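Local coordinates for protein putative transcriptional regulator (Methanosarcina mazei, PDB 3R0A) that is a putative transcriptional regulator whose winged-helix fold, built into a disulfide-linked dimer, is consistent with DNA binding, at residues Tyr88-Tyr91 with Gln95-Asn98; Cys20-Thr25 with Asn30-Phe35; Asp46-Ser51 with Ser57-Ser62. All blocks are in the same frame, centred on the assembly; numbering follows the deposited sequence.

Contact 1: residues Tyr88-Tyr91 with Gln95-Asn98; sequences YKIY and QIRN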
loop_
_atom_site.group_PDB
_atom_site.type_symbol
_atom_site.label_atom_id
_atom_site.label_comp_id
_atom_site.label_asym_id
_atom_site.label_seq_id
_atom_site.Cartn_x
_atom_site.Cartn_y
_atom_site.Cartn_z
ATOM N N TYR B 88 13.807 24.536 17.508
ATOM C CA TYR B 88 13.402 23.166 17.148
ATOM C C TYR B 88 14.560 22.264 16.809
ATOM O O TYR B 88 15.540 22.699 16.210
ATOM C CB TYR B 88 12.430 23.195 15.966
ATOM C CG TYR B 88 11.257 24.105 16.204
ATOM C CD1 TYR B 88 10.061 23.596 16.707
ATOM C CD2 TYR B 88 11.344 25.488 15.945
ATOM C CE1 TYR B 88 8.979 24.416 16.924
ATOM C CE2 TYR B 88 10.266 26.322 16.188
ATOM C CZ TYR B 88 9.087 25.770 16.675
ATOM O OH TYR B 88 7.987 26.546 16.914
ATOM N N LYS B 89 14.459 21.004 17.211
ATOM C CA LYS B 89 15.470 20.000 16.816
ATOM C C LYS B 89 14.773 18.739 16.281
ATOM O O LYS B 89 13.841 18.222 16.883
ATOM C CB LYS B 89 16.467 19.701 17.958
ATOM C CG LYS B 89 17.709 18.883 17.564
ATOM C CD LYS B 89 17.700 17.454 18.134
ATOM C CE LYS B 89 18.359 17.371 19.509
ATOM N NZ LYS B 89 19.769 16.898 19.370
ATOM N N ILE B 90 15.205 18.281 15.113
ATOM C CA ILE B 90 14.558 17.120 14.497
ATOM C C ILE B 90 14.802 15.885 15.370
ATOM O O ILE B 90 15.902 15.697 15.858
ATOM C CB ILE B 90 14.988 16.927 13.015
ATOM C CG1 ILE B 90 14.019 15.975 12.299
ATOM C CG2 ILE B 90 16.512 16.536 12.880
ATOM C CD1 ILE B 90 13.731 16.371 10.886
ATOM N N TYR B 91 13.759 15.096 15.627
ATOM C CA TYR B 91 13.941 13.808 16.296
ATOM C C TYR B 91 14.795 12.825 15.478
ATOM O O TYR B 91 15.048 13.041 14.299
ATOM C CB TYR B 91 12.592 13.175 16.599
ATOM C CG TYR B 91 11.863 13.761 17.790
ATOM C CD1 TYR B 91 12.450 13.798 19.055
ATOM C CD2 TYR B 91 10.566 14.251 17.649
ATOM C CE1 TYR B 91 11.755 14.322 20.136
ATOM C CE2 TYR B 91 9.867 14.775 18.714
ATOM C CZ TYR B 91 10.460 14.810 19.955
ATOM O OH TYR B 91 9.751 15.342 21.011
ATOM N N GLN B 95 12.526 7.554 15.599
ATOM C CA GLN B 95 11.267 7.938 16.212
ATOM C C GLN B 95 10.285 8.209 15.069
ATOM O O GLN B 95 9.068 8.125 15.232
ATOM C CB GLN B 95 11.460 9.206 17.050
ATOM C CG GLN B 95 12.326 9.048 18.320
ATOM C CD GLN B 95 12.243 10.266 19.257
ATOM O OE1 GLN B 95 13.238 10.666 19.872
ATOM N NE2 GLN B 95 11.052 10.856 19.358
ATOM N N ILE B 96 10.862 8.497 13.907
ATOM C CA ILE B 96 10.169 9.025 12.766
ATOM C C ILE B 96 9.754 7.889 11.828
ATOM O O ILE B 96 8.624 7.868 11.319
ATOM C CB ILE B 96 11.067 10.100 12.083
ATOM C CG1 ILE B 96 11.019 11.396 12.922
ATOM C CG2 ILE B 96 10.687 10.334 10.624
ATOM C CD1 ILE B 96 12.134 12.391 12.628
ATOM N N ARG B 97 10.673 6.958 11.610
ATOM C CA ARG B 97 10.388 5.732 10.918
ATOM C C ARG B 97 9.098 5.162 11.518
ATOM O O ARG B 97 8.150 4.855 10.809
ATOM C CB ARG B 97 11.594 4.799 11.095
ATOM C CG ARG B 97 11.377 3.302 10.844
ATOM C CD ARG B 97 12.179 2.454 11.846
ATOM N NE ARG B 97 11.561 1.137 12.037
ATOM C CZ ARG B 97 11.790 0.308 13.058
ATOM N NH1 ARG B 97 12.639 0.631 14.031
ATOM N NH2 ARG B 97 11.153 -0.857 13.103
ATOM N N ASN B 98 9.030 5.067 12.837
ATOM C CA ASN B 98 7.851 4.491 13.446
ATOM C C ASN B 98 6.583 5.287 13.116
ATOM O O ASN B 98 5.508 4.708 12.995
ATOM C CB ASN B 98 8.016 4.323 14.967
ATOM C CG ASN B 98 9.212 3.440 15.360
ATOM O OD1 ASN B 98 9.911 2.832 14.513
ATOM N ND2 ASN B 98 9.457 3.369 16.671
#
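Tyr91 and Gln95 each place CG opposite the carbonyl carbon and beside the backbone N, with chi1 -77° in Tyr91 and -68° in Gln95. From there the extended Gln95 chain carries its amide across one face of the Tyr91 ring. NE2 of Gln95 lies 3.2 Å above the plane of the Tyr91 ring, shifted from the centre toward the rim. The two planes are 38° apart, so the amide leans over the ring and does not stack flat on it. NE2 of Gln95 is 3.3 Å from CD1 of Tyr91, and OE1 of Gln95 is equally near that ring carbon. The pair makes no hydrogen bond; the amide rests on the ring by van der Waals contact.

Strand 84-90 is the second strand of the two-stranded wing of a winged-helix domain. Tyr91 follows its end, and the chain soon enters the long helix 93-119. Gln95 N takes a hydrogen bond with Ser92 OG in this short connection.

Ile96 supplies the apolar half of the contact. Its CD1 does all the touching. It lies 4.1 Å from CG1 of Ile90, whose side chain it meets at about a right angle. The same methyl is 4.1 Å from CB of Tyr91 and 3.4 Å from the backbone O of Tyr91. Ile90 is buried and also packs on Met32, Phe35 and Leu36 of helix 26-37, while Gln95 sits exposed at the outer side.

Contact 2: residues Cys20-Thr25 with Asn30-Phe35; sequences CALNLT and NVMKSF
Met32, present as selenomethionine, reaches across to Leu22 and Leu24 with the far end of its chain. The tight part of the contact is small and wholly apolar. CE of Met32 lies 3.6 Å from CD1 of Leu22. SE of Met32 is 3.8 Å from CD1 of Leu24 and 4.1 Å from CD1 of Leu22. Met32 therefore meets one methyl from each leucine, and its chain crosses both side chains at about a right angle. Its CG is anti to the backbone N (chi1 -174°) and the chain stays extended through chi2, which carries SE well out from helix 26-37. A bend at chi3 then turns CE to Leu22. All three residues are buried. Leu24 and Met32 also pack on Leu66 of helix 56-68, and Leu22 packs on Ile100 of helix 93-119.

The outer side is different. Asn23 and Thr25 are exposed and their side chains do not join the apolar cluster. The Asn23 backbone O is hydrogen-bonded to Lys65 NZ. Cys20 faces the dimer partner, and its SG forms a disulfide with SG of Cys9 of the second subunit. Lys33 NZ makes a long, weak ion pair with Glu15 OE1, and its side chain packs on Trp118 of the second subunit.

Thr25 is the N-cap of helix 26-37. Its OG1 caps a backbone N just beyond, and its own N bonds to Asp28 OD2, consistent with a capping box. Asn23, with a positive phi of 54°, is the C-prime residue that closes the preceding helix. Leu24 N bonds back to Lys19 O, and Asn23 N bonds weakly to Cys20 O (3.4 Å): together these make a Schellman motif.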
loop_
_atom_site.group_PDB
_atom_site.type_symbol
_atom_site.label_atom_id
_atom_site.label_comp_id
_atom_site.label_asym_id
_atom_site.label_seq_id
_atom_site.Cartn_x
_atom_site.Cartn_y
_atom_site.Cartn_z
ATOM N N CYS B 20 2.769 12.251 1.281
ATOM C CA CYS B 20 1.416 11.713 1.475
ATOM C C CYS B 20 1.173 11.373 2.928
ATOM O O CYS B 20 0.179 11.763 3.516
ATOM C CB CYS B 20 1.202 10.451 0.637
ATOM S SG CYS B 20 -0.481 9.792 0.644
ATOM N N ALA B 21 2.107 10.641 3.500
ATOM C CA ALA B 21 1.919 10.088 4.797
ATOM C C ALA B 21 1.853 11.198 5.876
ATOM O O ALA B 21 1.033 11.148 6.812
ATOM C CB ALA B 21 3.010 9.085 5.070
ATOM N N LEU B 22 2.668 12.222 5.699
ATOM C CA LEU B 22 2.863 13.219 6.711
ATOM C C LEU B 22 2.134 14.490 6.287
ATOM O O LEU B 22 2.189 15.512 6.981
ATOM C CB LEU B 22 4.377 13.456 6.897
ATOM C CG LEU B 22 5.205 12.311 7.500
ATOM C CD1 LEU B 22 6.657 12.707 7.624
ATOM C CD2 LEU B 22 4.672 11.915 8.860
ATOM N N ASN B 23 1.461 14.410 5.142
ATOM C CA ASN B 23 0.690 15.517 4.590
ATOM C C ASN B 23 1.508 16.786 4.459
ATOM O O ASN B 23 1.125 17.837 4.968
ATOM C CB ASN B 23 -0.574 15.780 5.418
ATOM C CG ASN B 23 -1.540 16.679 4.696
ATOM O OD1 ASN B 23 -1.651 16.635 3.443
ATOM N ND2 ASN B 23 -2.219 17.539 5.457
ATOM N N LEU B 24 2.633 16.674 3.751
ATOM C CA LEU B 24 3.596 17.760 3.596
ATOM C C LEU B 24 3.488 18.434 2.229
ATOM O O LEU B 24 3.412 17.766 1.205
ATOM C CB LEU B 24 5.031 17.201 3.760
ATOM C CG LEU B 24 5.370 16.387 5.011
ATOM C CD1 LEU B 24 6.826 15.964 5.117
ATOM C CD2 LEU B 24 5.046 17.166 6.250
ATOM N N THR B 25 3.535 19.756 2.193
ATOM C CA THR B 25 3.832 20.419 0.905
ATOM C C THR B 25 5.298 20.259 0.534
ATOM O O THR B 25 6.099 19.784 1.329
ATOM C CB THR B 25 3.569 21.909 0.954
ATOM O OG1 THR B 25 4.406 22.467 1.964
ATOM C CG2 THR B 25 2.117 22.175 1.284
ATOM N N ASN B 30 10.967 20.274 2.304
ATOM C CA ASN B 30 12.235 21.012 2.271
ATOM C C ASN B 30 12.647 21.607 3.617
ATOM O O ASN B 30 13.826 21.691 3.923
ATOM C CB ASN B 30 12.202 22.095 1.204
ATOM C CG ASN B 30 12.544 21.556 -0.179
ATOM O OD1 ASN B 30 12.296 22.211 -1.188
ATOM N ND2 ASN B 30 13.123 20.361 -0.228
ATOM N N VAL B 31 11.673 22.004 4.431
ATOM C CA VAL B 31 11.979 22.383 5.813
ATOM C C VAL B 31 12.378 21.150 6.616
ATOM O O VAL B 31 13.372 21.185 7.314
ATOM C CB VAL B 31 10.843 23.174 6.482
ATOM C CG1 VAL B 31 10.940 23.111 7.993
ATOM C CG2 VAL B 31 10.809 24.625 5.961
HETATM N N MSE B 32 11.622 20.061 6.513
HETATM C CA MSE B 32 12.028 18.838 7.201
HETATM C C MSE B 32 13.443 18.417 6.778
HETATM O O MSE B 32 14.229 18.003 7.642
HETATM C CB MSE B 32 11.066 17.691 6.920
HETATM C CG MSE B 32 11.336 16.406 7.715
HETATM SE SE MSE B 32 9.913 15.176 7.242
HETATM C CE MSE B 32 9.705 14.248 8.867
ATOM N N LYS B 33 13.741 18.524 5.469
ATOM C CA LYS B 33 15.053 18.136 4.897
ATOM C C LYS B 33 16.145 19.005 5.531
ATOM O O LYS B 33 17.201 18.491 5.908
ATOM C CB LYS B 33 15.129 18.306 3.362
ATOM C CG LYS B 33 14.115 17.550 2.502
ATOM C CD LYS B 33 14.501 16.111 2.149
ATOM C CE LYS B 33 15.121 15.975 0.748
ATOM N NZ LYS B 33 14.368 16.729 -0.300
ATOM N N SER B 34 15.866 20.309 5.649
ATOM C CA SER B 34 16.753 21.257 6.305
ATOM C C SER B 34 17.184 20.861 7.720
ATOM O O SER B 34 18.341 21.061 8.105
ATOM C CB SER B 34 16.099 22.626 6.353
ATOM O OG SER B 34 16.748 23.501 5.452
ATOM N N PHE B 35 16.235 20.334 8.493
ATOM C CA PHE B 35 16.508 19.863 9.838
ATOM C C PHE B 35 17.335 18.588 9.743
ATOM O O PHE B 35 18.326 18.426 10.463
ATOM C CB PHE B 35 15.211 19.582 10.592
ATOM C CG PHE B 35 14.617 20.779 11.275
ATOM C CD1 PHE B 35 13.545 21.455 10.715
ATOM C CD2 PHE B 35 15.115 21.229 12.497
ATOM C CE1 PHE B 35 12.973 22.566 11.377
ATOM C CE2 PHE B 35 14.549 22.328 13.155
ATOM C CZ PHE B 35 13.487 23.001 12.592
#

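Contact 3: residues Asp46-Ser51 with Ser57-Ser62; sequences DALSKS and STVQRS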
loop_
_atom_site.group_PDB
_atom_site.type_symbol
_atom_site.label_atom_id
_atom_site.label_comp_id
_atom_site.label_asym_id
_atom_site.label_seq_id
_atom_site.Cartn_x
_atom_site.Cartn_y
_atom_site.Cartn_z
ATOM N N ASP B 46 13.320 32.238 12.280
ATOM C CA ASP B 46 14.026 33.379 11.706
ATOM C C ASP B 46 15.327 32.933 11.025
ATOM O O ASP B 46 15.569 33.264 9.861
ATOM C CB ASP B 46 14.286 34.454 12.766
ATOM C CG ASP B 46 13.071 35.338 13.021
ATOM O OD1 ASP B 46 13.060 36.031 14.061
ATOM O OD2 ASP B 46 12.122 35.358 12.195
ATOM N N ALA B 47 16.144 32.161 11.740
ATOM C CA ALA B 47 17.375 31.606 11.176
ATOM C C ALA B 47 17.095 30.758 9.931
ATOM O O ALA B 47 17.788 30.859 8.917
ATOM C CB ALA B 47 18.112 30.780 12.234
ATOM N N LEU B 48 16.064 29.926 10.019
ATOM C CA LEU B 48 15.729 28.990 8.966
ATOM C C LEU B 48 15.204 29.706 7.740
ATOM O O LEU B 48 15.417 29.257 6.608
ATOM C CB LEU B 48 14.667 28.033 9.486
ATOM C CG LEU B 48 14.591 26.598 8.997
ATOM C CD1 LEU B 48 15.950 25.923 9.015
ATOM C CD2 LEU B 48 13.629 25.897 9.922
ATOM N N SER B 49 14.505 30.816 7.977
ATOM C CA SER B 49 13.951 31.637 6.908
ATOM C C SER B 49 15.075 32.246 6.081
ATOM O O SER B 49 14.947 32.422 4.867
ATOM C CB SER B 49 13.068 32.738 7.488
ATOM O OG SER B 49 12.039 33.077 6.576
ATOM N N LYS B 50 16.173 32.569 6.764
ATOM C CA LYS B 50 17.382 33.063 6.120
ATOM C C LYS B 50 18.124 31.904 5.459
ATOM O O LYS B 50 18.678 32.062 4.360
ATOM C CB LYS B 50 18.296 33.769 7.137
ATOM C CG LYS B 50 17.679 34.987 7.850
ATOM C CD LYS B 50 17.683 36.245 6.979
ATOM C CE LYS B 50 17.649 37.521 7.838
ATOM N NZ LYS B 50 17.557 38.758 6.992
ATOM N N SER B 51 18.116 30.749 6.132
ATOM C CA SER B 51 18.851 29.555 5.700
ATOM C C SER B 51 18.370 29.071 4.339
ATOM O O SER B 51 19.176 28.705 3.475
ATOM C CB SER B 51 18.715 28.438 6.744
ATOM O OG SER B 51 19.604 27.360 6.491
ATOM N N SER B 57 6.656 33.371 7.507
ATOM C CA SER B 57 5.303 32.896 7.720
ATOM C C SER B 57 5.117 31.466 7.248
ATOM O O SER B 57 4.492 30.671 7.953
ATOM C CB SER B 57 4.281 33.823 7.055
ATOM O OG SER B 57 4.578 34.016 5.688
ATOM N N THR B 58 5.644 31.136 6.066
ATOM C CA THR B 58 5.543 29.767 5.567
ATOM C C THR B 58 6.453 28.815 6.338
ATOM O O THR B 58 6.061 27.678 6.609
ATOM C CB THR B 58 5.750 29.621 4.036
ATOM O OG1 THR B 58 7.040 30.098 3.655
ATOM C CG2 THR B 58 4.678 30.377 3.278
ATOM N N VAL B 59 7.643 29.291 6.715
ATOM C CA VAL B 59 8.568 28.507 7.551
ATOM C C VAL B 59 7.950 28.213 8.925
ATOM O O VAL B 59 8.101 27.111 9.456
ATOM C CB VAL B 59 9.946 29.205 7.702
ATOM C CG1 VAL B 59 10.867 28.423 8.611
ATOM C CG2 VAL B 59 10.607 29.366 6.355
ATOM N N GLN B 60 7.238 29.193 9.482
ATOM C CA GLN B 60 6.506 29.015 10.747
ATOM C C GLN B 60 5.400 27.976 10.625
ATOM O O GLN B 60 5.120 27.232 11.555
ATOM C CB GLN B 60 5.903 30.340 11.229
ATOM C CG GLN B 60 6.842 31.192 12.059
ATOM C CD GLN B 60 7.146 30.626 13.465
ATOM O OE1 GLN B 60 8.033 31.145 14.153
ATOM N NE2 GLN B 60 6.417 29.580 13.895
ATOM N N ARG B 61 4.779 27.950 9.463
ATOM C CA ARG B 61 3.677 27.080 9.190
ATOM C C ARG B 61 4.155 25.621 9.102
ATOM O O ARG B 61 3.519 24.726 9.656
ATOM C CB ARG B 61 3.031 27.526 7.875
ATOM C CG ARG B 61 1.547 27.266 7.772
ATOM C CD ARG B 61 1.021 27.502 6.337
ATOM N NE ARG B 61 1.194 28.882 5.859
ATOM C CZ ARG B 61 0.707 29.974 6.458
ATOM N NH1 ARG B 61 0.028 29.891 7.597
ATOM N NH2 ARG B 61 0.933 31.171 5.924
ATOM N N SER B 62 5.274 25.388 8.411
ATOM C CA SER B 62 5.824 24.039 8.242
ATOM C C SER B 62 6.228 23.513 9.590
ATOM O O SER B 62 5.955 22.364 9.934
ATOM C CB SER B 62 7.059 24.057 7.338
ATOM O OG SER B 62 6.855 24.855 6.180
#
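Val59 sits between Leu48 and Ser49, joining helix 45-51 to helix 56-68. These two helices and the turn between them have the layout of the helix-turn-helix unit of a winged-helix domain. By that layout helix 56-68 is probably the recognition helix. The CA atoms of Ser49 and Val59 are 6.3 Å apart, so the backbones come close here.

The contact with Leu48 belongs to one branch of Val59. Its CG1 lies anti to the backbone N (chi1 177°) and points at Leu48. It is 3.9 Å from CB of Leu48 and 4.0 Å from CD2 of Leu48. The methyl thus touches both the root and one branch of the leucine. Leu48 is buried and also packs on Phe35 of helix 26-37 and on Ile43. An alanine in place of Val59 would lack both methyls, which would probably open a gap beside Leu48 and leave Ser49 without the methyl that packs on it.

The polar contacts run past this pair, and no hydrogen bond links the two segments. Ser49 OG is hydrogen-bonded to Leu54 O, in the turn between the helices. Gln60 OE1 bonds to Thr45 OG1 and so ties the second helix to the start of the first. Ser62 OG is hydrogen-bonded to Asp28 OD1 of helix 26-37.

The mixed contact falls to the other branch of Val59. CG2 stands beside the backbone N and packs against the polar residue: it is 4.0 Å from OG of Ser49 and 4.1 Å from CA of Ser49.

How the contacts relate
Helix 26-37 connects the three contacts. Phe35 is the main joint. Its CE1 lies 3.7 Å from CD2 of Leu48, so contact 2 touches contact 3. Its CE2 lies 3.2 Å from O of Tyr88, and its CB is 3.5 Å from CD1 of Ile90, so contact 2 also touches contact 1. The centres of contacts 1 and 2 are about 12 Å apart, and those of contacts 2 and 3 about 13 Å. Contacts 1 and 3 do not touch; their nearest atoms are about 5 Å apart. Contact 3 holds the helix-turn-helix part, contact 1 leads from the wing into helix 93-119, and contact 2 includes the cysteine of the intersubunit disulfide.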